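Bradavidin 2 (Bradyrhizobium japonicum, PDB 4GGZ) binds biotin in a pocket of an eight-stranded antiparallel beta barrel of the avidin family. Local coordinates at residues W16-G21 / G107-T112; T37-A42 / G49-A54; N73-W78 / T92-D97. All coordinates share one frame; numbering follows the deposited sequence.

Interaction 1: W16-G21 / G107-T112. With BTN (biotin), chain E.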
loop_
_atom_site.group_PDB
_atom_site.type_symbol
_atom_site.label_atom_id
_atom_site.label_comp_id
_atom_site.label_asym_id
_atom_site.label_seq_id
_atom_site.Cartn_x
_atom_site.Cartn_y
_atom_site.Cartn_z
ATOM N N TRP A 16 -5.892 3.564 7.828
ATOM C CA TRP A 16 -5.613 4.742 7.013
ATOM C C TRP A 16 -6.341 4.614 5.691
ATOM O O TRP A 16 -6.572 3.510 5.195
ATOM C CB TRP A 16 -4.116 4.823 6.713
ATOM C CG TRP A 16 -3.199 4.744 7.899
ATOM C CD1 TRP A 16 -3.007 3.667 8.749
ATOM C CD2 TRP A 16 -2.307 5.769 8.336
ATOM N NE1 TRP A 16 -2.048 3.988 9.696
ATOM C CE2 TRP A 16 -1.603 5.269 9.461
ATOM C CE3 TRP A 16 -2.033 7.080 7.893
ATOM C CZ2 TRP A 16 -0.651 6.043 10.155
ATOM C CZ3 TRP A 16 -1.079 7.835 8.582
ATOM C CH2 TRP A 16 -0.401 7.312 9.695
ATOM N N LYS A 17 -6.683 5.751 5.085
ATOM C CA LYS A 17 -7.314 5.706 3.770
ATOM C C LYS A 17 -6.588 6.701 2.899
ATOM O O LYS A 17 -6.105 7.721 3.435
ATOM C CB LYS A 17 -8.761 6.167 3.893
ATOM C CG LYS A 17 -9.742 5.200 4.530
ATOM C CD LYS A 17 -11.149 5.701 4.207
ATOM C CE LYS A 17 -11.004 6.712 3.042
ATOM N NZ LYS A 17 -12.251 7.376 2.559
ATOM N N ASN A 18 -6.496 6.455 1.582
ATOM C CA ASN A 18 -5.765 7.424 0.759
ATOM C C ASN A 18 -6.758 8.265 -0.029
ATOM O O ASN A 18 -7.970 8.087 0.139
ATOM C CB ASN A 18 -4.688 6.819 -0.135
ATOM C CG ASN A 18 -5.227 5.919 -1.219
ATOM O OD1 ASN A 18 -6.376 6.036 -1.606
ATOM N ND2 ASN A 18 -4.363 4.976 -1.717
ATOM N N GLU A 19 -6.240 9.176 -0.849
ATOM C CA GLU A 19 -7.136 10.133 -1.541
ATOM C C GLU A 19 -7.990 9.474 -2.607
ATOM O O GLU A 19 -8.986 10.070 -3.099
ATOM C CB GLU A 19 -6.365 11.286 -2.171
ATOM C CG GLU A 19 -5.552 12.120 -1.194
ATOM C CD GLU A 19 -4.645 13.148 -1.902
ATOM O OE1 GLU A 19 -4.346 14.183 -1.281
ATOM O OE2 GLU A 19 -4.229 12.927 -3.070
ATOM N N ARG A 20 -7.624 8.251 -2.985
ATOM C CA ARG A 20 -8.353 7.533 -4.038
ATOM C C ARG A 20 -9.493 6.699 -3.437
ATOM O O ARG A 20 -10.335 6.154 -4.167
ATOM C CB ARG A 20 -7.370 6.610 -4.773
ATOM C CG ARG A 20 -6.112 7.296 -5.233
ATOM C CD ARG A 20 -5.191 6.331 -5.918
ATOM N NE ARG A 20 -3.908 6.973 -6.171
ATOM C CZ ARG A 20 -3.472 7.273 -7.380
ATOM N NH1 ARG A 20 -4.224 6.994 -8.430
ATOM N NH2 ARG A 20 -2.287 7.860 -7.536
ATOM N N GLY A 21 -9.492 6.587 -2.103
ATOM C CA GLY A 21 -10.497 5.870 -1.359
ATOM C C GLY A 21 -10.002 4.524 -0.834
ATOM O O GLY A 21 -10.782 3.752 -0.249
ATOM N N GLY A 107 3.031 6.348 -9.396
ATOM C CA GLY A 107 2.257 7.540 -9.002
ATOM C C GLY A 107 2.498 7.839 -7.539
ATOM O O GLY A 107 3.427 7.280 -6.905
ATOM N N GLY A 108 1.666 8.716 -7.000
ATOM C CA GLY A 108 1.722 9.071 -5.599
ATOM C C GLY A 108 0.473 8.675 -4.834
ATOM O O GLY A 108 -0.587 8.371 -5.423
ATOM N N ASP A 109 0.595 8.659 -3.508
ATOM C CA ASP A 109 -0.556 8.494 -2.641
ATOM C C ASP A 109 -0.285 9.214 -1.339
ATOM O O ASP A 109 0.822 9.203 -0.855
ATOM C CB ASP A 109 -0.771 7.029 -2.300
ATOM C CG ASP A 109 -1.755 6.337 -3.212
ATOM O OD1 ASP A 109 -2.704 6.971 -3.727
ATOM O OD2 ASP A 109 -1.587 5.118 -3.383
ATOM N N ILE A 110 -1.308 9.823 -0.760
ATOM C CA ILE A 110 -1.168 10.354 0.579
ATOM C C ILE A 110 -2.226 9.650 1.394
ATOM O O ILE A 110 -3.436 9.763 1.100
ATOM C CB ILE A 110 -1.426 11.884 0.638
ATOM C CG1 ILE A 110 -0.475 12.664 -0.258
ATOM C CG2 ILE A 110 -1.374 12.369 2.103
ATOM C CD1 ILE A 110 -0.868 14.177 -0.287
ATOM N N PHE A 111 -1.783 8.840 2.363
ATOM C CA PHE A 111 -2.703 8.227 3.293
ATOM C C PHE A 111 -2.913 9.094 4.533
ATOM O O PHE A 111 -1.973 9.707 5.051
ATOM C CB PHE A 111 -2.147 6.874 3.778
ATOM C CG PHE A 111 -2.049 5.844 2.691
ATOM C CD1 PHE A 111 -0.973 5.845 1.809
ATOM C CD2 PHE A 111 -3.032 4.851 2.548
ATOM C CE1 PHE A 111 -0.858 4.867 0.779
ATOM C CE2 PHE A 111 -2.917 3.868 1.536
ATOM C CZ PHE A 111 -1.855 3.892 0.638
ATOM N N THR A 112 -4.147 9.101 5.018
ATOM C CA THR A 112 -4.529 9.848 6.223
ATOM C C THR A 112 -5.088 8.897 7.255
ATOM O O THR A 112 -5.976 8.090 6.946
ATOM C CB THR A 112 -5.644 10.897 5.913
ATOM O OG1 THR A 112 -5.112 11.931 5.080
ATOM C CG2 THR A 112 -6.169 11.509 7.218
HETATM C C11 BTN E . -4.098 -3.617 -10.420
HETATM O O11 BTN E . -4.815 -2.737 -11.006
HETATM O O12 BTN E . -3.222 -4.243 -11.082
HETATM C C10 BTN E . -4.274 -3.959 -8.955
HETATM C C9 BTN E . -4.749 -2.783 -8.089
HETATM C C8 BTN E . -3.686 -1.677 -8.068
HETATM C C7 BTN E . -4.136 -0.478 -7.202
HETATM C C2 BTN E . -3.056 0.620 -7.192
HETATM S S1 BTN E . -1.886 0.406 -5.989
HETATM C C6 BTN E . -1.297 2.093 -6.305
HETATM C C5 BTN E . -2.553 2.946 -6.487
HETATM N N1 BTN E . -3.051 3.420 -5.212
HETATM C C3 BTN E . -4.239 2.873 -4.947
HETATM O O3 BTN E . -4.938 3.171 -3.814
HETATM N N2 BTN E . -4.642 2.039 -5.878
HETATM C C4 BTN E . -3.643 2.014 -6.949
HETATM O O HOH W 1 -3.815 9.195 -2.468
#
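R20 and D109 meet in a salt bridge that shows how a ligand-binding carboxylate can be steadied by a neighbour that itself packs against the ligand, R20 CD lying 3.7 Å from biotin N1. R20 NE donates to D109 OD1 at 2.7 Å, close to the guanidinium plane and on the syn side of the oxygen, although the two planes stand nearly perpendicular (83°). From the same guanidinium edge, R20 NH2 gives a nearly straight bond to G108 O (2.8 Å), so two adjacent backbone and side-chain acceptors fix the rotation of the group. A water adds a further donor to D109 OD1 at 2.8 Å while accepting from E19 N and I110 N. The other oxygen, D109 OD2, takes biotin N1 at 2.9 Å (174°) and also the indole NE1 of W78.

N18 comes from the segment 16-21. Its ND2 points straight at the ureido oxygen, biotin O3, at 2.8 Å, and its OD1 turns back on the chain, accepting from R20 N in an Asx turn and from S22 N. A chi1 of 66°, with CG set between the backbone N and the carbonyl carbon, allows this and places CB over the face of the F111 ring in a CH-pi contact 3.8 Å from the centroid. Behind the site, K17 and T112 form an antiparallel hydrogen-bonded pair, T112 N to K17 O being 2.9 Å, which joins the first and last strands and closes the avidin barrel.

Both D109 oxygens thus have at least two donors each, and the ureido group is met at once by an acceptor at N1 and a donor at O3. That pairing would probably polarise the ureido group, drawing negative charge onto its oxygen, as in other avidins.

Interaction 2: T37-A42 / G49-A54. With BTN (biotin), chain E.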
loop_
_atom_site.group_PDB
_atom_site.type_symbol
_atom_site.label_atom_id
_atom_site.label_comp_id
_atom_site.label_asym_id
_atom_site.label_seq_id
_atom_site.Cartn_x
_atom_site.Cartn_y
_atom_site.Cartn_z
ATOM N N THR A 37 -3.288 -5.200 5.953
ATOM C CA THR A 37 -4.168 -5.571 4.886
ATOM C C THR A 37 -4.490 -4.303 4.073
ATOM O O THR A 37 -4.664 -3.233 4.654
ATOM C CB THR A 37 -5.433 -6.271 5.486
ATOM O OG1 THR A 37 -5.024 -7.461 6.195
ATOM C CG2 THR A 37 -6.419 -6.661 4.406
ATOM N N PHE A 38 -4.506 -4.442 2.753
ATOM C CA PHE A 38 -4.805 -3.287 1.880
ATOM C C PHE A 38 -5.985 -3.677 1.017
ATOM O O PHE A 38 -6.033 -4.790 0.510
ATOM C CB PHE A 38 -3.603 -2.977 0.984
ATOM C CG PHE A 38 -3.845 -1.845 0.002
ATOM C CD1 PHE A 38 -3.614 -0.535 0.383
ATOM C CD2 PHE A 38 -4.271 -2.117 -1.296
ATOM C CE1 PHE A 38 -3.831 0.529 -0.532
ATOM C CE2 PHE A 38 -4.509 -1.048 -2.210
ATOM C CZ PHE A 38 -4.250 0.257 -1.794
ATOM N N THR A 39 -6.933 -2.739 0.808
ATOM C CA THR A 39 -7.941 -2.982 -0.220
ATOM C C THR A 39 -8.122 -1.795 -1.139
ATOM O O THR A 39 -8.296 -0.669 -0.683
ATOM C CB THR A 39 -9.287 -3.675 0.258
ATOM O OG1 THR A 39 -10.480 -3.058 -0.285
ATOM C CG2 THR A 39 -9.342 -3.924 1.746
ATOM N N ASN A 40 -7.977 -2.072 -2.415
ATOM C CA ASN A 40 -8.058 -0.998 -3.435
ATOM C C ASN A 40 -9.473 -0.521 -3.605
ATOM O O ASN A 40 -10.399 -1.337 -3.684
ATOM C CB ASN A 40 -7.522 -1.531 -4.778
ATOM C CG ASN A 40 -7.561 -0.481 -5.869
ATOM O OD1 ASN A 40 -7.197 0.667 -5.631
ATOM N ND2 ASN A 40 -8.002 -0.868 -7.054
ATOM N N HIS A 41 -9.639 0.792 -3.776
ATOM C CA HIS A 41 -10.906 1.357 -4.207
ATOM C C HIS A 41 -10.632 2.432 -5.234
ATOM O O HIS A 41 -11.526 3.246 -5.526
ATOM C CB HIS A 41 -11.659 1.942 -2.995
ATOM C CG HIS A 41 -12.169 0.898 -2.056
ATOM N ND1 HIS A 41 -13.104 -0.045 -2.430
ATOM C CD2 HIS A 41 -11.862 0.635 -0.763
ATOM C CE1 HIS A 41 -13.349 -0.848 -1.406
ATOM N NE2 HIS A 41 -12.612 -0.457 -0.383
ATOM N N ALA A 42 -9.419 2.416 -5.795
ATOM C CA ALA A 42 -8.966 3.457 -6.710
ATOM C C ALA A 42 -9.612 3.377 -8.076
ATOM O O ALA A 42 -9.578 2.368 -8.748
ATOM C CB ALA A 42 -7.433 3.443 -6.830
ATOM N N GLY A 49 -12.065 -3.755 -3.899
ATOM C CA GLY A 49 -12.771 -4.336 -2.794
ATOM C C GLY A 49 -12.169 -5.633 -2.290
ATOM O O GLY A 49 -12.723 -6.237 -1.387
ATOM N N ILE A 50 -11.062 -6.069 -2.880
ATOM C CA ILE A 50 -10.464 -7.360 -2.472
ATOM C C ILE A 50 -9.364 -7.092 -1.467
ATOM O O ILE A 50 -8.352 -6.505 -1.819
ATOM C CB ILE A 50 -9.897 -8.148 -3.677
ATOM C CG1 ILE A 50 -10.970 -8.341 -4.764
ATOM C CG2 ILE A 50 -9.284 -9.488 -3.170
ATOM C CD1 ILE A 50 -10.456 -9.114 -5.987
ATOM N N PRO A 51 -9.561 -7.486 -0.191
ATOM C CA PRO A 51 -8.505 -7.258 0.792
ATOM C C PRO A 51 -7.293 -8.181 0.569
ATOM O O PRO A 51 -7.437 -9.412 0.484
ATOM C CB PRO A 51 -9.182 -7.586 2.133
ATOM C CG PRO A 51 -10.678 -7.727 1.818
ATOM C CD PRO A 51 -10.763 -8.111 0.394
ATOM N N TYR A 52 -6.115 -7.601 0.457
ATOM C CA TYR A 52 -4.908 -8.389 0.261
ATOM C C TYR A 52 -3.930 -8.101 1.367
ATOM O O TYR A 52 -3.882 -7.011 1.869
ATOM C CB TYR A 52 -4.248 -8.023 -1.045
ATOM C CG TYR A 52 -4.913 -8.659 -2.243
ATOM C CD1 TYR A 52 -5.576 -7.876 -3.185
ATOM C CD2 TYR A 52 -4.872 -10.041 -2.440
ATOM C CE1 TYR A 52 -6.169 -8.469 -4.291
ATOM C CE2 TYR A 52 -5.470 -10.629 -3.542
ATOM C CZ TYR A 52 -6.109 -9.824 -4.462
ATOM O OH TYR A 52 -6.713 -10.365 -5.575
ATOM N N PRO A 53 -3.090 -9.084 1.716
ATOM C CA PRO A 53 -2.105 -8.773 2.719
ATOM C C PRO A 53 -1.076 -7.732 2.286
ATOM O O PRO A 53 -0.697 -7.679 1.108
ATOM C CB PRO A 53 -1.377 -10.143 2.910
ATOM C CG PRO A 53 -2.338 -11.171 2.406
ATOM C CD PRO A 53 -2.993 -10.468 1.228
ATOM N N ALA A 54 -0.650 -6.898 3.229
ATOM C CA ALA A 54 0.408 -5.920 3.043
ATOM C C ALA A 54 1.569 -6.197 3.975
ATOM O O ALA A 54 1.365 -6.584 5.136
ATOM C CB ALA A 54 -0.120 -4.530 3.328
HETATM C C11 BTN E . -4.098 -3.617 -10.420
HETATM O O11 BTN E . -4.815 -2.737 -11.006
HETATM O O12 BTN E . -3.222 -4.243 -11.082
HETATM C C10 BTN E . -4.274 -3.959 -8.955
HETATM C C9 BTN E . -4.749 -2.783 -8.089
HETATM C C8 BTN E . -3.686 -1.677 -8.068
HETATM C C7 BTN E . -4.136 -0.478 -7.202
HETATM C C2 BTN E . -3.056 0.620 -7.192
HETATM S S1 BTN E . -1.886 0.406 -5.989
HETATM C C6 BTN E . -1.297 2.093 -6.305
HETATM C C5 BTN E . -2.553 2.946 -6.487
HETATM N N1 BTN E . -3.051 3.420 -5.212
HETATM C C3 BTN E . -4.239 2.873 -4.947
HETATM O O3 BTN E . -4.938 3.171 -3.814
HETATM N N2 BTN E . -4.642 2.039 -5.878
HETATM C C4 BTN E . -3.643 2.014 -6.949
HETATM O O HOH W 2 -7.566 -4.707 -3.639
#
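N40 faces two ways: its backbone O receives G49 N across the contact at 2.9 Å, and its side chain turns inward to the ligand. With CG anti to the backbone N (chi1 -179°), the amide lies alongside biotin, and OD1 accepts biotin N2 at 2.9 Å in an almost linear bond (172°). The same oxygen takes A42 N at 2.8 Å, a donor standing well above the amide plane, which makes an Asx turn and brings A42 CB to 3.3 Å from biotin N2. N40 ND2 is spent on A46 O, so both ends of the amide are held and its flip is fixed. Next to it, F38 offers the rim of its ring to the ureido oxygen, F38 CZ lying 3.6 Å from biotin O3 near the ring plane.

These groups sit where a beta hairpin, strands 33-39 and 51-59 of the avidin barrel, opens into the loop between them. F38 and Y52 form an antiparallel hydrogen-bonded pair here, exchanging two straight backbone bonds, with F38 N to Y52 O at 2.8 Å. Beyond them the strands part, and a water bridges N40 N and I50 O in place of a direct bond.

On the outer face, T39 CG2 lies side by side with P51 CB at 3.7 Å. H41 brings its imidazole carbon CE1 up to G49 CA, while its NE2 is bonded to E23. Y52 and F38 both turn to the barrel interior, where they touch V67, and the Y52 hydroxyl is paired with Q71.

Interaction 3: N73-W78 / T92-D97. With BTN (biotin), chain E.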
loop_
_atom_site.group_PDB
_atom_site.type_symbol
_atom_site.label_atom_id
_atom_site.label_comp_id
_atom_site.label_asym_id
_atom_site.label_seq_id
_atom_site.Cartn_x
_atom_site.Cartn_y
_atom_site.Cartn_z
ATOM N N ASN A 73 -2.455 -10.154 -11.297
ATOM C CA ASN A 73 -1.109 -10.456 -11.750
ATOM C C ASN A 73 -0.158 -9.251 -11.575
ATOM O O ASN A 73 0.707 -8.951 -12.420
ATOM C CB ASN A 73 -1.138 -10.934 -13.205
ATOM C CG ASN A 73 -0.055 -11.950 -13.515
ATOM O OD1 ASN A 73 0.025 -12.450 -14.649
ATOM N ND2 ASN A 73 0.813 -12.237 -12.535
ATOM N N SER A 74 -0.332 -8.561 -10.459
ATOM C CA SER A 74 0.424 -7.333 -10.221
ATOM C C SER A 74 0.794 -7.206 -8.745
ATOM O O SER A 74 0.226 -7.915 -7.901
ATOM C CB SER A 74 -0.403 -6.134 -10.699
ATOM O OG SER A 74 -1.524 -5.905 -9.859
ATOM N N PHE A 75 1.782 -6.366 -8.451
ATOM C CA PHE A 75 2.040 -5.930 -7.085
ATOM C C PHE A 75 2.458 -4.467 -7.057
ATOM O O PHE A 75 2.968 -3.951 -8.050
ATOM C CB PHE A 75 3.085 -6.831 -6.382
ATOM C CG PHE A 75 4.503 -6.702 -6.927
ATOM C CD1 PHE A 75 5.397 -5.820 -6.339
ATOM C CD2 PHE A 75 4.938 -7.473 -8.022
ATOM C CE1 PHE A 75 6.698 -5.697 -6.815
ATOM C CE2 PHE A 75 6.239 -7.340 -8.491
ATOM C CZ PHE A 75 7.098 -6.452 -7.887
ATOM N N THR A 76 2.259 -3.806 -5.917
ATOM C CA THR A 76 2.676 -2.416 -5.771
ATOM C C THR A 76 3.606 -2.242 -4.581
ATOM O O THR A 76 3.384 -2.872 -3.565
ATOM C CB THR A 76 1.425 -1.545 -5.612
ATOM O OG1 THR A 76 0.639 -1.689 -6.794
ATOM C CG2 THR A 76 1.788 -0.059 -5.406
ATOM N N ARG A 77 4.652 -1.429 -4.734
ATOM C CA ARG A 77 5.525 -1.055 -3.620
ATOM C C ARG A 77 5.355 0.433 -3.336
ATOM O O ARG A 77 5.622 1.250 -4.235
ATOM C CB ARG A 77 6.982 -1.353 -4.000
ATOM C CG ARG A 77 7.936 -1.267 -2.815
ATOM C CD ARG A 77 9.299 -1.825 -3.171
ATOM N NE ARG A 77 10.145 -1.960 -1.986
ATOM C CZ ARG A 77 10.934 -0.999 -1.526
ATOM N NH1 ARG A 77 10.970 0.183 -2.130
ATOM N NH2 ARG A 77 11.687 -1.214 -0.453
ATOM N N TRP A 78 4.892 0.785 -2.124
ATOM C CA TRP A 78 4.875 2.181 -1.653
ATOM C C TRP A 78 6.107 2.515 -0.820
ATOM O O TRP A 78 6.586 1.679 -0.057
ATOM C CB TRP A 78 3.672 2.488 -0.747
ATOM C CG TRP A 78 2.323 2.509 -1.416
ATOM C CD1 TRP A 78 1.601 3.662 -1.818
ATOM C CD2 TRP A 78 1.505 1.386 -1.750
ATOM N NE1 TRP A 78 0.379 3.264 -2.348
ATOM C CE2 TRP A 78 0.306 1.891 -2.335
ATOM C CE3 TRP A 78 1.652 -0.018 -1.583
ATOM C CZ2 TRP A 78 -0.752 1.047 -2.770
ATOM C CZ3 TRP A 78 0.584 -0.886 -2.077
ATOM C CH2 TRP A 78 -0.596 -0.329 -2.633
ATOM N N THR A 92 5.186 2.270 -7.052
ATOM C CA THR A 92 5.358 1.657 -8.358
ATOM C C THR A 92 4.548 0.367 -8.413
ATOM O O THR A 92 4.607 -0.444 -7.484
ATOM C CB THR A 92 6.857 1.472 -8.773
ATOM O OG1 THR A 92 6.931 0.652 -9.949
ATOM C CG2 THR A 92 7.696 0.849 -7.667
ATOM N N LEU A 93 3.774 0.210 -9.484
ATOM C CA LEU A 93 2.909 -0.959 -9.668
ATOM C C LEU A 93 3.565 -1.771 -10.761
ATOM O O LEU A 93 3.728 -1.272 -11.873
ATOM C CB LEU A 93 1.479 -0.520 -10.059
ATOM C CG LEU A 93 0.478 -1.558 -10.600
ATOM C CD1 LEU A 93 0.007 -2.485 -9.545
ATOM C CD2 LEU A 93 -0.780 -0.892 -11.249
ATOM N N PHE A 94 4.008 -2.982 -10.417
ATOM C CA PHE A 94 4.642 -3.897 -11.358
ATOM C C PHE A 94 3.619 -4.897 -11.794
ATOM O O PHE A 94 3.023 -5.598 -10.964
ATOM C CB PHE A 94 5.783 -4.646 -10.669
ATOM C CG PHE A 94 6.846 -3.737 -10.068
ATOM C CD1 PHE A 94 6.653 -3.152 -8.806
ATOM C CD2 PHE A 94 8.031 -3.500 -10.735
ATOM C CE1 PHE A 94 7.620 -2.340 -8.237
ATOM C CE2 PHE A 94 9.011 -2.681 -10.176
ATOM C CZ PHE A 94 8.809 -2.107 -8.908
ATOM N N TYR A 95 3.381 -4.996 -13.102
ATOM C CA TYR A 95 2.359 -5.944 -13.548
ATOM C C TYR A 95 2.852 -6.802 -14.721
ATOM O O TYR A 95 3.713 -6.364 -15.477
ATOM C CB TYR A 95 1.041 -5.235 -13.866
ATOM C CG TYR A 95 1.049 -4.234 -15.005
ATOM C CD1 TYR A 95 1.575 -2.938 -14.837
ATOM C CD2 TYR A 95 0.531 -4.580 -16.257
ATOM C CE1 TYR A 95 1.545 -1.988 -15.903
ATOM C CE2 TYR A 95 0.485 -3.646 -17.315
ATOM C CZ TYR A 95 0.995 -2.376 -17.140
ATOM O OH TYR A 95 0.951 -1.464 -18.185
ATOM N N VAL A 96 2.352 -8.027 -14.812
ATOM C CA VAL A 96 2.590 -8.883 -15.968
ATOM C C VAL A 96 1.344 -8.707 -16.822
ATOM O O VAL A 96 0.236 -9.065 -16.414
ATOM C CB VAL A 96 2.767 -10.358 -15.556
ATOM C CG1 VAL A 96 2.874 -11.268 -16.786
ATOM C CG2 VAL A 96 4.001 -10.528 -14.680
ATOM N N ASP A 97 1.520 -8.139 -18.004
ATOM C CA ASP A 97 0.377 -7.843 -18.860
ATOM C C ASP A 97 -0.216 -9.078 -19.569
ATOM O O ASP A 97 0.242 -10.225 -19.376
ATOM C CB ASP A 97 0.715 -6.691 -19.838
ATOM C CG ASP A 97 1.521 -7.142 -21.059
ATOM O OD1 ASP A 97 1.855 -8.344 -21.206
ATOM O OD2 ASP A 97 1.827 -6.256 -21.892
HETATM C C11 BTN E . -4.098 -3.617 -10.420
HETATM O O11 BTN E . -4.815 -2.737 -11.006
HETATM O O12 BTN E . -3.222 -4.243 -11.082
HETATM C C10 BTN E . -4.274 -3.959 -8.955
HETATM C C9 BTN E . -4.749 -2.783 -8.089
HETATM C C8 BTN E . -3.686 -1.677 -8.068
HETATM C C7 BTN E . -4.136 -0.478 -7.202
HETATM C C2 BTN E . -3.056 0.620 -7.192
HETATM S S1 BTN E . -1.886 0.406 -5.989
HETATM C C6 BTN E . -1.297 2.093 -6.305
HETATM C C5 BTN E . -2.553 2.946 -6.487
HETATM N N1 BTN E . -3.051 3.420 -5.212
HETATM C C3 BTN E . -4.239 2.873 -4.947
HETATM O O3 BTN E . -4.938 3.171 -3.814
HETATM N N2 BTN E . -4.642 2.039 -5.878
HETATM C C4 BTN E . -3.643 2.014 -6.949
#
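The beta hairpin of strands 74-80 and 86-96 forms one wall of the biotin pocket, and across it F75 and F94 lie together on the outer face while S74 and T76 turn inward. The F75 and F94 planes are near parallel (13°) but slid apart, with centroids separated by 4.7 Å, so the rings barely overlap. What sits over the F75 face is instead F94 CB, in a CH-pi contact 3.8 Å from the centroid. A chi1 of 69° puts F75 CG between the backbone N and the carbonyl carbon, and from there the ring leans across toward F94.

Backbone bonds run regularly along this part of the avidin barrel: F75 and F94 bond to each other in both directions, as do R77 and T92, and V96 N closes onto N73 O at 3.0 Å beside a G1 bulge at N73 and S74, opposite F69. N73 also lays its OD1 against V96 CB.

On the inner face, S74 OG donates to the carboxylate oxygen O12 of biotin at 2.7 Å. Deeper in, T76 OG1 is 3.4 Å from the thioether sulfur, biotin S1, and has no polar partner in the model although it is buried. T76 CG2 sits over one face of the W78 indole, toward its rim, and W78 CZ2 approaches biotin S1 at 3.5 Å.

How the interactions relate
All three contacts belong to one closed barrel and touch the same biotin, interactions 1 and 2 sharing its ureido ring. Interaction 1 meets that ring with hydrogen bonds at N1 and O3, interaction 2 at N2; their centres are about 12 Å apart, and they come together where F111 CE2 packs 4.0 Å from F38 CE1. Interaction 3 takes the thioether and the valeryl carboxylate, its centre about 13 Å from that of interaction 2 and about 17 Å from that of interaction 1. W78 links it to both: W78 NE1 is hydrogen-bonded to D109 OD2 at 2.9 Å, and W78 CZ2 lies 3.7 Å from F38 CZ, which puts the three contacts in direct touch round the ligand.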